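Local structure of phosphogluconate dehydrogenase NAD-binding putative C-terminal domain-containing protein (Sinorhizobium meliloti, 4EZB) at residues A[98-103]-A[125-130]; A[118-123]-A[158-163]; A[207-212]-A[239-244]; A[200-205]-A[254-259]; A[38-43]-A[49-54]. The protein is of unestablished function but is probably an oxidoreductase built from a nucleotide-binding, Rossmann-like domain and a helical domain that pairs two subunits. All coordinates share one frame; numbering follows the deposited sequence.

Contact 1 of 5, residues A[98-103]-A[125-130]; sequences AATKAV and PDTKAL
K101 of helix 100-107 lays the aliphatic part of its chain against the first turns of helix 125-136. Its CD sits 3.7 Å from CB of L130 and 3.8 Å from CD1 of the same leucine, the two side chains running alongside each other and pointing the same way. T127 comes across this chain at about a right angle, its CG2 4.1 Å from CG of K101. That methyl also meets T100, the buried member of the group, where CG2 to CG2 is 4.1 Å. In both threonines the methyl is anti to the backbone N (chi1 -62° in T100, -47° in T127), which turns methyl to methyl and leaves each hydroxyl for another partner: OG1 of T100 bonds to G97 O, while OG1 of T127 lies 3.2 Å from a water. The lysine chain bends at chi3 (-79°), and its NZ donates weakly to this same water over 3.4 Å. Further round helix 125-136, K128 turns to the loop and sheet, where its NZ pairs with D119 and also bonds to N121 O and G145 O. The two helices are successive crossovers of the parallel sheet, packed side by side on one of its faces. Chemically the contact is aliphatic where the helices meet and polar toward solvent, where a water links NZ of K101, weakly, to OG1 of T127.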
# COMPACT_ATOMS: atom_id res chain seq x y z
N ALA A 98 -16.07 -24.79 -4.85
CA ALA A 98 -17.13 -24.88 -5.85
C ALA A 98 -18.38 -25.55 -5.30
O ALA A 98 -19.48 -25.17 -5.68
CB ALA A 98 -16.64 -25.62 -7.10
N ALA A 99 -18.21 -26.52 -4.41
CA ALA A 99 -19.34 -27.31 -3.92
C ALA A 99 -20.14 -26.67 -2.77
O ALA A 99 -21.16 -27.23 -2.35
CB ALA A 99 -18.89 -28.72 -3.56
N THR A 100 -19.69 -25.52 -2.27
CA THR A 100 -20.28 -24.88 -1.08
C THR A 100 -21.83 -24.89 -1.00
O THR A 100 -22.42 -25.42 -0.05
CB THR A 100 -19.71 -23.46 -0.87
OG1 THR A 100 -18.30 -23.54 -0.64
CG2 THR A 100 -20.33 -22.79 0.35
N LYS A 101 -22.47 -24.31 -2.00
CA LYS A 101 -23.94 -24.15 -2.06
C LYS A 101 -24.65 -25.49 -2.15
O LYS A 101 -25.56 -25.78 -1.36
CB LYS A 101 -24.34 -23.26 -3.25
CG LYS A 101 -23.94 -21.79 -3.12
CD LYS A 101 -24.36 -20.97 -4.34
CE LYS A 101 -23.40 -21.15 -5.51
NZ LYS A 101 -23.86 -20.49 -6.76
N ALA A 102 -24.20 -26.32 -3.08
CA ALA A 102 -24.68 -27.69 -3.23
C ALA A 102 -24.69 -28.43 -1.89
O ALA A 102 -25.72 -28.94 -1.48
CB ALA A 102 -23.84 -28.45 -4.25
N VAL A 103 -23.54 -28.44 -1.21
CA VAL A 103 -23.43 -29.03 0.12
C VAL A 103 -24.50 -28.47 1.06
O VAL A 103 -25.29 -29.23 1.64
CB VAL A 103 -22.01 -28.85 0.69
CG1 VAL A 103 -21.97 -29.12 2.18
CG2 VAL A 103 -21.06 -29.79 -0.04
N PRO A 125 -18.25 -13.55 1.05
CA PRO A 125 -19.51 -13.36 1.79
C PRO A 125 -20.75 -13.56 0.94
O PRO A 125 -21.81 -13.90 1.46
CB PRO A 125 -19.43 -11.90 2.28
CG PRO A 125 -18.40 -11.26 1.41
CD PRO A 125 -17.40 -12.35 1.16
N ASP A 126 -20.61 -13.34 -0.36
CA ASP A 126 -21.66 -13.55 -1.36
C ASP A 126 -22.15 -15.00 -1.39
O ASP A 126 -23.35 -15.27 -1.18
CB ASP A 126 -21.09 -13.15 -2.73
CG ASP A 126 -19.55 -13.29 -2.77
OD1 ASP A 126 -19.06 -14.31 -3.31
OD2 ASP A 126 -18.83 -12.41 -2.21
N THR A 127 -21.21 -15.92 -1.65
CA THR A 127 -21.45 -17.36 -1.58
C THR A 127 -21.88 -17.82 -0.18
O THR A 127 -22.77 -18.65 -0.04
CB THR A 127 -20.20 -18.17 -1.99
OG1 THR A 127 -19.68 -17.62 -3.21
CG2 THR A 127 -20.55 -19.63 -2.24
N LYS A 128 -21.25 -17.27 0.85
CA LYS A 128 -21.65 -17.57 2.22
C LYS A 128 -23.13 -17.26 2.41
O LYS A 128 -23.84 -18.00 3.10
CB LYS A 128 -20.87 -16.75 3.25
CG LYS A 128 -19.38 -17.05 3.36
CD LYS A 128 -19.05 -18.49 3.74
CE LYS A 128 -17.62 -18.53 4.27
NZ LYS A 128 -17.27 -19.89 4.74
N ALA A 129 -23.57 -16.13 1.83
CA ALA A 129 -24.96 -15.70 1.95
C ALA A 129 -25.90 -16.67 1.26
O ALA A 129 -27.00 -16.91 1.74
CB ALA A 129 -25.14 -14.28 1.40
N LEU A 130 -25.46 -17.25 0.15
CA LEU A 130 -26.28 -18.24 -0.55
C LEU A 130 -26.35 -19.56 0.23
O LEU A 130 -27.41 -20.18 0.30
CB LEU A 130 -25.81 -18.43 -2.00
CG LEU A 130 -25.96 -17.19 -2.91
CD1 LEU A 130 -25.01 -17.26 -4.09
CD2 LEU A 130 -27.40 -17.02 -3.41
O HOH W 1 -21.84 -18.11 -5.50

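Contact 2 of 5, residues A[118-123]-A[158-163]; sequences IDLNSV and VPILVA
Next to L120, whose CD2 meets I160, the flat carboxylate of D119 is met on OD2 from above its plane, 42° out of it, by the backbone N of N121 at 3.1 Å, an Asx turn. The amide of N121 adds weak bonds from ND2 to OD1 (3.4 Å) and OD2 (3.3 Å) of D119, and its OD1 accepts from V95 N. K128 completes the setting with a salt bridge to D119, and the side chain of T100 also packs on the carboxylate residue.

The contact itself is wholly apolar. CD2 of L120 approaches CG2 of I160 to 3.8 Å, the two side chains crossing at about a right angle. Beside them CG2 of I118 lies 4.2 Å from CG1 of V162, a looser touch. In I118 chi1 (-50°) sets CG2 opposite the backbone N, on the side from which V162 comes. Strand 141-147 runs between strands 116-119 and 159-163 in the sheet, so these side chains meet over an intervening strand, and V162 packs on V143 of that strand as well. L120 is also covered by L94.

All four touching residues are buried in the core of the Rossmann-like domain, at the C-terminal end of strand 116-119. Chemistry is thus divided at this strand end: aliphatic groups join it to the antiparallel part of the sheet, while the D119 carboxylate accepts from the turn and pairs with K128.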
# COMPACT_ATOMS: atom_id res chain seq x y z
N ILE A 118 -21.92 -24.78 10.34
CA ILE A 118 -20.87 -23.79 10.23
C ILE A 118 -20.16 -23.99 8.90
O ILE A 118 -19.60 -25.05 8.62
CB ILE A 118 -19.83 -23.86 11.39
CG1 ILE A 118 -20.49 -23.88 12.76
CG2 ILE A 118 -18.86 -22.68 11.30
CD1 ILE A 118 -19.48 -23.97 13.90
N ASP A 119 -20.20 -22.97 8.07
CA ASP A 119 -19.61 -23.10 6.76
C ASP A 119 -18.18 -22.64 6.86
O ASP A 119 -17.94 -21.47 7.09
CB ASP A 119 -20.36 -22.24 5.75
CG ASP A 119 -19.89 -22.49 4.33
OD1 ASP A 119 -20.67 -23.13 3.56
OD2 ASP A 119 -18.73 -22.09 3.99
N LEU A 120 -17.22 -23.54 6.68
CA LEU A 120 -15.82 -23.14 6.80
C LEU A 120 -15.07 -23.04 5.47
O LEU A 120 -13.83 -22.99 5.46
CB LEU A 120 -15.05 -24.10 7.72
CG LEU A 120 -15.66 -24.28 9.09
CD1 LEU A 120 -15.02 -25.49 9.76
CD2 LEU A 120 -15.49 -22.99 9.89
N ASN A 121 -15.79 -23.02 4.37
CA ASN A 121 -15.20 -22.98 3.05
C ASN A 121 -14.53 -21.68 2.61
O ASN A 121 -14.90 -20.63 3.06
CB ASN A 121 -16.21 -23.44 2.04
CG ASN A 121 -16.70 -24.82 2.33
OD1 ASN A 121 -15.92 -25.74 2.39
ND2 ASN A 121 -17.97 -24.95 2.56
N SER A 122 -13.52 -21.76 1.74
CA SER A 122 -12.78 -20.56 1.31
C SER A 122 -13.51 -19.78 0.24
O SER A 122 -13.03 -19.67 -0.88
CB SER A 122 -11.39 -20.93 0.79
OG SER A 122 -10.95 -22.14 1.35
N VAL A 123 -14.67 -19.23 0.58
CA VAL A 123 -15.48 -18.47 -0.37
C VAL A 123 -15.79 -17.08 0.19
O VAL A 123 -15.58 -16.83 1.38
CB VAL A 123 -16.75 -19.25 -0.79
CG1 VAL A 123 -16.37 -20.50 -1.59
CG2 VAL A 123 -17.61 -19.65 0.42
N VAL A 158 -6.41 -24.30 14.92
CA VAL A 158 -6.38 -23.37 13.81
C VAL A 158 -7.34 -22.22 14.12
O VAL A 158 -8.49 -22.46 14.60
CB VAL A 158 -6.72 -24.12 12.49
CG1 VAL A 158 -8.16 -24.64 12.48
CG2 VAL A 158 -6.41 -23.29 11.26
N PRO A 159 -6.88 -20.97 13.92
CA PRO A 159 -7.75 -19.81 14.15
C PRO A 159 -8.92 -19.80 13.16
O PRO A 159 -8.72 -19.82 11.93
CB PRO A 159 -6.83 -18.60 13.93
CG PRO A 159 -5.66 -19.13 13.12
CD PRO A 159 -5.50 -20.57 13.54
N ILE A 160 -10.14 -19.83 13.70
CA ILE A 160 -11.37 -19.69 12.91
C ILE A 160 -12.13 -18.45 13.36
O ILE A 160 -12.30 -18.24 14.56
CB ILE A 160 -12.23 -20.97 12.99
CG1 ILE A 160 -11.50 -22.12 12.29
CG2 ILE A 160 -13.60 -20.75 12.34
CD1 ILE A 160 -12.06 -23.52 12.53
N LEU A 161 -12.53 -17.60 12.41
CA LEU A 161 -13.48 -16.54 12.70
C LEU A 161 -14.90 -17.01 12.37
O LEU A 161 -15.11 -17.67 11.35
CB LEU A 161 -13.12 -15.29 11.91
CG LEU A 161 -11.71 -14.67 12.18
CD1 LEU A 161 -11.53 -13.33 11.47
CD2 LEU A 161 -11.41 -14.51 13.68
N VAL A 162 -15.86 -16.66 13.23
CA VAL A 162 -17.28 -16.98 13.00
C VAL A 162 -18.19 -15.74 13.14
O VAL A 162 -17.90 -14.81 13.92
CB VAL A 162 -17.76 -18.17 13.87
CG1 VAL A 162 -17.18 -19.48 13.35
CG2 VAL A 162 -17.33 -18.00 15.33
N ALA A 163 -19.27 -15.70 12.36
CA ALA A 163 -20.22 -14.60 12.43
C ALA A 163 -21.64 -15.16 12.26
O ALA A 163 -21.86 -16.02 11.41
CB ALA A 163 -19.94 -13.61 11.31

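Contact 3 of 5, residues A[207-212]-A[239-244]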
# COMPACT_ATOMS: atom_id res chain seq x y z
N ALA A 207 2.82 -5.44 -2.43
CA ALA A 207 2.72 -4.89 -3.78
C ALA A 207 3.37 -3.49 -3.88
O ALA A 207 4.08 -3.20 -4.85
CB ALA A 207 1.26 -4.81 -4.20
N LEU A 208 3.11 -2.62 -2.89
CA LEU A 208 3.72 -1.27 -2.89
C LEU A 208 5.23 -1.35 -2.82
O LEU A 208 5.93 -0.64 -3.53
CB LEU A 208 3.22 -0.38 -1.73
CG LEU A 208 1.78 0.10 -1.71
CD1 LEU A 208 1.43 0.65 -0.31
CD2 LEU A 208 1.58 1.15 -2.82
N LEU A 209 5.75 -2.22 -1.96
CA LEU A 209 7.21 -2.43 -1.92
C LEU A 209 7.73 -2.92 -3.27
O LEU A 209 8.79 -2.49 -3.73
CB LEU A 209 7.61 -3.39 -0.81
CG LEU A 209 7.45 -2.79 0.60
CD1 LEU A 209 7.31 -3.90 1.63
CD2 LEU A 209 8.60 -1.88 1.01
N ILE A 210 6.97 -3.79 -3.93
CA ILE A 210 7.46 -4.30 -5.21
C ILE A 210 7.54 -3.14 -6.20
O ILE A 210 8.57 -2.96 -6.88
CB ILE A 210 6.55 -5.43 -5.77
CG1 ILE A 210 6.66 -6.71 -4.92
CG2 ILE A 210 6.80 -5.68 -7.26
CD1 ILE A 210 5.55 -7.73 -5.23
N GLU A 211 6.48 -2.33 -6.27
CA GLU A 211 6.43 -1.20 -7.21
C GLU A 211 7.48 -0.11 -6.87
O GLU A 211 8.24 0.32 -7.73
CB GLU A 211 4.99 -0.62 -7.34
CG GLU A 211 4.86 0.40 -8.48
CD GLU A 211 3.44 0.64 -9.00
OE1 GLU A 211 3.04 1.83 -9.13
OE2 GLU A 211 2.71 -0.34 -9.31
N ALA A 212 7.55 0.31 -5.62
CA ALA A 212 8.49 1.35 -5.20
C ALA A 212 9.93 0.90 -5.37
O ALA A 212 10.75 1.63 -5.93
CB ALA A 212 8.25 1.73 -3.75
N ARG A 239 13.37 -2.66 6.08
CA ARG A 239 14.21 -3.61 5.37
C ARG A 239 13.80 -5.04 5.75
O ARG A 239 13.66 -5.89 4.87
CB ARG A 239 15.70 -3.31 5.59
CG ARG A 239 16.13 -2.06 4.82
CD ARG A 239 17.51 -1.58 5.23
NE ARG A 239 18.03 -0.53 4.37
CZ ARG A 239 17.76 0.77 4.51
NH1 ARG A 239 16.94 1.20 5.46
NH2 ARG A 239 18.28 1.65 3.67
N ASP A 240 13.56 -5.29 7.04
CA ASP A 240 12.93 -6.53 7.50
C ASP A 240 11.58 -6.75 6.83
O ASP A 240 11.27 -7.85 6.41
CB ASP A 240 12.73 -6.53 9.01
CG ASP A 240 14.03 -6.54 9.78
OD1 ASP A 240 15.11 -6.84 9.21
OD2 ASP A 240 13.97 -6.26 10.99
N VAL A 241 10.78 -5.70 6.72
CA VAL A 241 9.50 -5.85 6.01
C VAL A 241 9.66 -6.27 4.56
O VAL A 241 8.91 -7.12 4.05
CB VAL A 241 8.63 -4.57 6.13
CG1 VAL A 241 7.38 -4.66 5.23
CG2 VAL A 241 8.24 -4.34 7.59
N ALA A 242 10.61 -5.65 3.88
CA ALA A 242 10.84 -5.94 2.45
C ALA A 242 11.47 -7.31 2.25
O ALA A 242 11.13 -8.01 1.31
CB ALA A 242 11.71 -4.86 1.80
N ASP A 243 12.40 -7.68 3.13
CA ASP A 243 12.97 -9.03 3.17
C ASP A 243 11.82 -10.02 3.29
O ASP A 243 11.63 -10.86 2.40
CB ASP A 243 13.93 -9.18 4.36
CG ASP A 243 15.32 -8.62 4.08
OD1 ASP A 243 15.66 -8.41 2.90
OD2 ASP A 243 16.07 -8.38 5.07
N TYR A 244 11.04 -9.88 4.36
CA TYR A 244 9.98 -10.82 4.67
C TYR A 244 8.94 -10.97 3.57
O TYR A 244 8.62 -12.09 3.18
CB TYR A 244 9.30 -10.47 6.00
CG TYR A 244 8.24 -11.48 6.41
CD1 TYR A 244 6.93 -11.40 5.90
CD2 TYR A 244 8.55 -12.54 7.28
CE1 TYR A 244 5.96 -12.33 6.26
CE2 TYR A 244 7.58 -13.47 7.65
CZ TYR A 244 6.29 -13.36 7.13
OH TYR A 244 5.32 -14.28 7.47
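L209 and the pair V241 and A242 join two long helices, 190-218 and 238-268, in the all-helical domain, an architecture that recalls the C-terminal domains of the 6-phosphogluconate dehydrogenase family. The tight part is small. A single methyl, CD1 of L209, is laid against CG1 of V241 at 3.7 Å, the two side chains crossing at about a right angle, and it also comes within 4.2 Å of CA of A242. V241 holds CG1 anti to its N (chi1 172°), and this is the branch that receives the leucine. The short side chain of A242 lets L209 come close to the backbone, so that the CA atoms of L209 and A242 are 6.7 Å apart.

The loose side lies further round helix 238-268, where D240 and Y244 are exposed. R239 and D243, partly exposed, are tied to other parts of the chain: R239 makes salt bridges with E223 and D227, and OD1 of D243 accepts from Y302 N. Helix 190-218 turns another side to the second subunit, where L208 packs on L208 of that subunit and the carboxylate of E211 accepts from the backbone N of M276 and S277 of that subunit. The contact thus lies just behind the subunit interface. Across these segments the other leucine methyl is more distant, CD2 of L209 standing 4.4 Å from CB of A242.

Contact 4 of 5, residues A[200-205]-A[254-259]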
# COMPACT_ATOMS: atom_id res chain seq x y z
N VAL A 200 -5.94 -7.07 2.10
CA VAL A 200 -5.75 -5.85 1.33
C VAL A 200 -4.57 -5.04 1.84
O VAL A 200 -3.72 -4.61 1.06
CB VAL A 200 -7.05 -5.02 1.29
CG1 VAL A 200 -6.81 -3.63 0.70
CG2 VAL A 200 -8.08 -5.78 0.48
N MSE A 201 -4.50 -4.85 3.15
CA MSE A 201 -3.40 -4.12 3.77
C MSE A 201 -2.11 -4.88 3.64
O MSE A 201 -1.07 -4.30 3.33
CB MSE A 201 -3.73 -3.94 5.25
CG MSE A 201 -4.75 -2.82 5.45
SE MSE A 201 -4.10 -1.07 4.79
CE MSE A 201 -2.26 -1.02 5.52
N ILE A 202 -2.17 -6.18 3.87
CA ILE A 202 -0.97 -7.00 3.95
C ILE A 202 -0.33 -7.19 2.57
O ILE A 202 0.84 -6.94 2.39
CB ILE A 202 -1.26 -8.36 4.64
CG1 ILE A 202 -1.81 -8.13 6.08
CG2 ILE A 202 -0.02 -9.23 4.61
CD1 ILE A 202 -2.25 -9.39 6.82
N LYS A 203 -1.12 -7.62 1.61
CA LYS A 203 -0.67 -7.78 0.23
C LYS A 203 -0.54 -6.47 -0.55
O LYS A 203 0.18 -6.42 -1.58
CB LYS A 203 -1.64 -8.71 -0.51
CG LYS A 203 -1.26 -10.19 -0.43
CD LYS A 203 -1.70 -10.85 0.87
CE LYS A 203 -1.99 -12.33 0.67
NZ LYS A 203 -2.78 -12.78 1.85
N GLY A 204 -1.26 -5.46 -0.09
CA GLY A 204 -1.16 -4.12 -0.62
C GLY A 204 0.22 -3.59 -0.31
O GLY A 204 0.91 -3.07 -1.18
N VAL A 205 0.63 -3.73 0.94
CA VAL A 205 1.96 -3.33 1.31
C VAL A 205 3.08 -4.05 0.56
O VAL A 205 4.11 -3.45 0.22
CB VAL A 205 2.21 -3.53 2.83
CG1 VAL A 205 3.69 -3.49 3.13
CG2 VAL A 205 1.52 -2.42 3.61
N ALA A 254 1.95 -17.32 -6.21
CA ALA A 254 0.78 -17.87 -6.90
C ALA A 254 -0.46 -17.83 -5.99
O ALA A 254 -1.46 -17.20 -6.34
CB ALA A 254 1.07 -19.29 -7.38
N ARG A 255 -0.37 -18.47 -4.82
CA ARG A 255 -1.49 -18.51 -3.86
C ARG A 255 -1.86 -17.15 -3.24
O ARG A 255 -3.02 -16.91 -2.91
CB ARG A 255 -1.25 -19.58 -2.78
CG ARG A 255 -1.04 -20.97 -3.36
CD ARG A 255 -1.74 -22.05 -2.55
NE ARG A 255 -2.04 -23.24 -3.36
CZ ARG A 255 -2.77 -24.28 -2.95
NH1 ARG A 255 -3.29 -24.31 -1.73
NH2 ARG A 255 -2.98 -25.30 -3.77
N ARG A 256 -0.86 -16.27 -3.11
CA ARG A 256 -1.06 -14.87 -2.66
C ARG A 256 -1.88 -14.03 -3.66
O ARG A 256 -2.64 -13.13 -3.25
CB ARG A 256 0.28 -14.20 -2.34
CG ARG A 256 0.99 -14.80 -1.13
CD ARG A 256 2.36 -14.19 -0.87
NE ARG A 256 2.27 -12.91 -0.18
CZ ARG A 256 2.09 -12.75 1.14
NH1 ARG A 256 1.97 -13.80 1.95
NH2 ARG A 256 2.03 -11.52 1.65
N VAL A 257 -1.73 -14.33 -4.95
CA VAL A 257 -2.54 -13.72 -6.00
C VAL A 257 -4.01 -14.18 -5.99
O VAL A 257 -4.91 -13.38 -6.30
CB VAL A 257 -1.92 -13.95 -7.39
CG1 VAL A 257 -2.90 -13.61 -8.52
CG2 VAL A 257 -0.66 -13.13 -7.53
N THR A 258 -4.24 -15.46 -5.67
CA THR A 258 -5.60 -15.98 -5.50
C THR A 258 -6.31 -15.26 -4.35
O THR A 258 -7.37 -14.69 -4.55
CB THR A 258 -5.64 -17.50 -5.24
OG1 THR A 258 -4.57 -18.14 -5.95
CG2 THR A 258 -6.97 -18.08 -5.69
N GLU A 259 -5.70 -15.28 -3.16
CA GLU A 259 -6.19 -14.53 -1.99
C GLU A 259 -6.53 -13.06 -2.30
O GLU A 259 -7.51 -12.52 -1.76
CB GLU A 259 -5.15 -14.57 -0.86
CG GLU A 259 -4.78 -15.97 -0.38
CD GLU A 259 -3.58 -15.97 0.54
OE1 GLU A 259 -3.57 -15.19 1.52
OE2 GLU A 259 -2.63 -16.75 0.29
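K203 and R256 mark the nearest backbone approach, CA to CA 7.7 Å, between helical segments 200-205 and 254-259, whose axes pass 11.0 Å apart and run at 133° to each other. The K203 side chain spans the distance between the two helices. It bends at chi2 (82°) and passes over one face of the R256 guanidinium, with CE 4.1 Å above the plane over its centre and CD 3.9 Å from NH2 of R256. At the far end NZ of K203 reaches OE1 of E259 at 2.6 Å, a short salt bridge in which the ammonium comes from above the carboxylate plane, 46° out of it. S199 OG is a second partner of NZ. I202 adds a light touch, its CG2 4.3 Å from NH2 of R256.

The guanidinium has its own anchor, a salt bridge from NH2 to E206 on the next turn of helix 190-218, and the R256 side chain also packs against Y245. With an alanine here in place of K203, E259 would probably lose its cationic mate and R256 the methylenes that cover one of its faces.

Both helices belong to the helical domain, and segment 200-205 packs with V200, M201, I202 and V205 on the second subunit. Two like charges, NZ of K203 and NH1 of R256, lie 4.9 Å apart; their separate carboxylates, E259 and E206, are likely to offset that closeness, each ion pair joining helix 190-218 to helix 238-268.

Contact 5 of 5, residues A[38-43]-A[49-54]; sequences SIAGGL and ARLAAY
L51 of strand 50-54 plugs against A40 and L43 of helix 34-44 in an apolar helix-on-sheet contact, inside the first beta-alpha-beta unit of the chain. Its two methyls divide the work. CD1 goes to the helix backbone, 3.6 Å from A40 O and 4.0 Å from CB of A40, and also lies 4.1 Å from CB of L43. CD2 meets CD2 of L43 at 3.8 Å, where the two leucine side chains cross at about a right angle.

The strand leucine stands in a relaxed form, CG opposite the carbonyl carbon (chi1 -61°) and chi2 extended. L43 is different: its chi1 of -101° lies away from the usual staggered values, and chi2 is 57°, a somewhat strained pose in which CD2 faces the strand. It sits near the end of the helix, where its own N makes only weak bonds, to I39 O and A40 O. The weak bond from N of L43 to A40 O is 3.4 Å long.

Around this core A40 also packs on F29 of strand 26-30 and on V76. The backbone of R50 and A52 bonds to I27 and A52 to F29, while A53 bonds on the other side to E77 and L79, which places strand 50-54 between two parallel neighbours.

G31 and G33, in the turn after strand 26-30, and A36, in the first turn of helix 34-44, fit a GxGxxA pattern, and the whole is consistent with the dinucleotide-binding beta-alpha-beta motif of a Rossmann fold.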
# COMPACT_ATOMS: atom_id res chain seq x y z
N SER A 38 -7.08 -33.48 10.03
CA SER A 38 -6.29 -32.84 11.09
C SER A 38 -7.16 -32.23 12.20
O SER A 38 -6.84 -32.41 13.37
CB SER A 38 -5.36 -31.78 10.52
OG SER A 38 -6.00 -31.07 9.48
N ILE A 39 -8.24 -31.54 11.85
CA ILE A 39 -9.15 -31.03 12.88
C ILE A 39 -9.70 -32.19 13.72
O ILE A 39 -9.60 -32.17 14.96
CB ILE A 39 -10.31 -30.16 12.33
CG1 ILE A 39 -9.77 -28.79 11.92
CG2 ILE A 39 -11.40 -29.99 13.39
CD1 ILE A 39 -10.72 -27.99 11.05
N ALA A 40 -10.27 -33.19 13.06
CA ALA A 40 -10.85 -34.35 13.75
C ALA A 40 -9.77 -35.13 14.48
O ALA A 40 -10.04 -35.76 15.51
CB ALA A 40 -11.59 -35.25 12.78
N GLY A 41 -8.56 -35.06 13.94
CA GLY A 41 -7.37 -35.63 14.58
C GLY A 41 -7.20 -35.15 16.02
O GLY A 41 -7.27 -35.95 16.95
N GLY A 42 -7.00 -33.84 16.17
CA GLY A 42 -6.81 -33.21 17.49
C GLY A 42 -7.97 -33.32 18.47
O GLY A 42 -7.79 -33.14 19.67
N LEU A 43 -9.16 -33.61 17.96
CA LEU A 43 -10.35 -33.78 18.80
C LEU A 43 -10.58 -35.24 19.18
O LEU A 43 -11.15 -35.52 20.24
CB LEU A 43 -11.59 -33.28 18.05
CG LEU A 43 -12.24 -31.92 18.30
CD1 LEU A 43 -11.26 -30.78 18.08
CD2 LEU A 43 -13.43 -31.77 17.37
N ALA A 49 -15.80 -35.02 21.69
CA ALA A 49 -17.15 -35.07 21.16
C ALA A 49 -17.32 -36.31 20.30
O ALA A 49 -16.34 -36.77 19.70
CB ALA A 49 -17.44 -33.81 20.35
N ARG A 50 -18.53 -36.87 20.26
CA ARG A 50 -18.88 -37.83 19.23
C ARG A 50 -18.64 -37.18 17.85
O ARG A 50 -19.30 -36.21 17.49
CB ARG A 50 -20.34 -38.27 19.36
CG ARG A 50 -20.56 -39.60 20.05
CD ARG A 50 -20.51 -39.47 21.57
NE ARG A 50 -20.71 -40.75 22.25
CZ ARG A 50 -20.85 -40.90 23.57
NH1 ARG A 50 -20.81 -39.84 24.37
NH2 ARG A 50 -21.02 -42.10 24.09
N LEU A 51 -17.66 -37.70 17.12
CA LEU A 51 -17.36 -37.23 15.77
C LEU A 51 -18.02 -38.12 14.73
O LEU A 51 -18.25 -39.30 14.97
CB LEU A 51 -15.84 -37.17 15.55
CG LEU A 51 -15.00 -36.25 16.47
CD1 LEU A 51 -13.51 -36.31 16.16
CD2 LEU A 51 -15.47 -34.80 16.38
N ALA A 52 -18.36 -37.53 13.58
CA ALA A 52 -18.84 -38.25 12.39
C ALA A 52 -18.39 -37.48 11.16
O ALA A 52 -17.99 -36.31 11.27
CB ALA A 52 -20.35 -38.41 12.40
N ALA A 53 -18.42 -38.12 10.00
CA ALA A 53 -18.10 -37.42 8.77
C ALA A 53 -18.87 -37.99 7.58
O ALA A 53 -18.92 -39.22 7.39
CB ALA A 53 -16.61 -37.47 8.50
N TYR A 54 -19.49 -37.11 6.79
CA TYR A 54 -20.00 -37.52 5.49
C TYR A 54 -19.00 -37.11 4.40
O TYR A 54 -18.50 -35.97 4.38
CB TYR A 54 -21.41 -37.02 5.18
CG TYR A 54 -21.80 -37.31 3.74
CD1 TYR A 54 -22.17 -38.60 3.33
CD2 TYR A 54 -21.73 -36.32 2.76
CE1 TYR A 54 -22.49 -38.87 2.00
CE2 TYR A 54 -22.04 -36.58 1.44
CZ TYR A 54 -22.42 -37.85 1.07
OH TYR A 54 -22.73 -38.08 -0.25

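From the N terminus, contact 5 closes first and locally, a short loop within the opening beta-alpha-beta unit. Contacts 1 and 2 follow and cross, since residues 118-123 come before 125-130 closes contact 1; they touch where K128 meets D119, tying two crossover helices to the central sheet and linking strand 116-119 to the antiparallel strand 159-163 of the same sheet. Contact 2 reaches the same sheet as contact 5, nearest atoms about 4 Å apart. Beyond strand 180-185 the chain turns helical: contact 3 is nested inside the loop closed by contact 4, both joining helices 190-218 and 238-268 beside the second subunit, while contact 5 lies across the chain's centre, about 41 Å from contact 3 between centres.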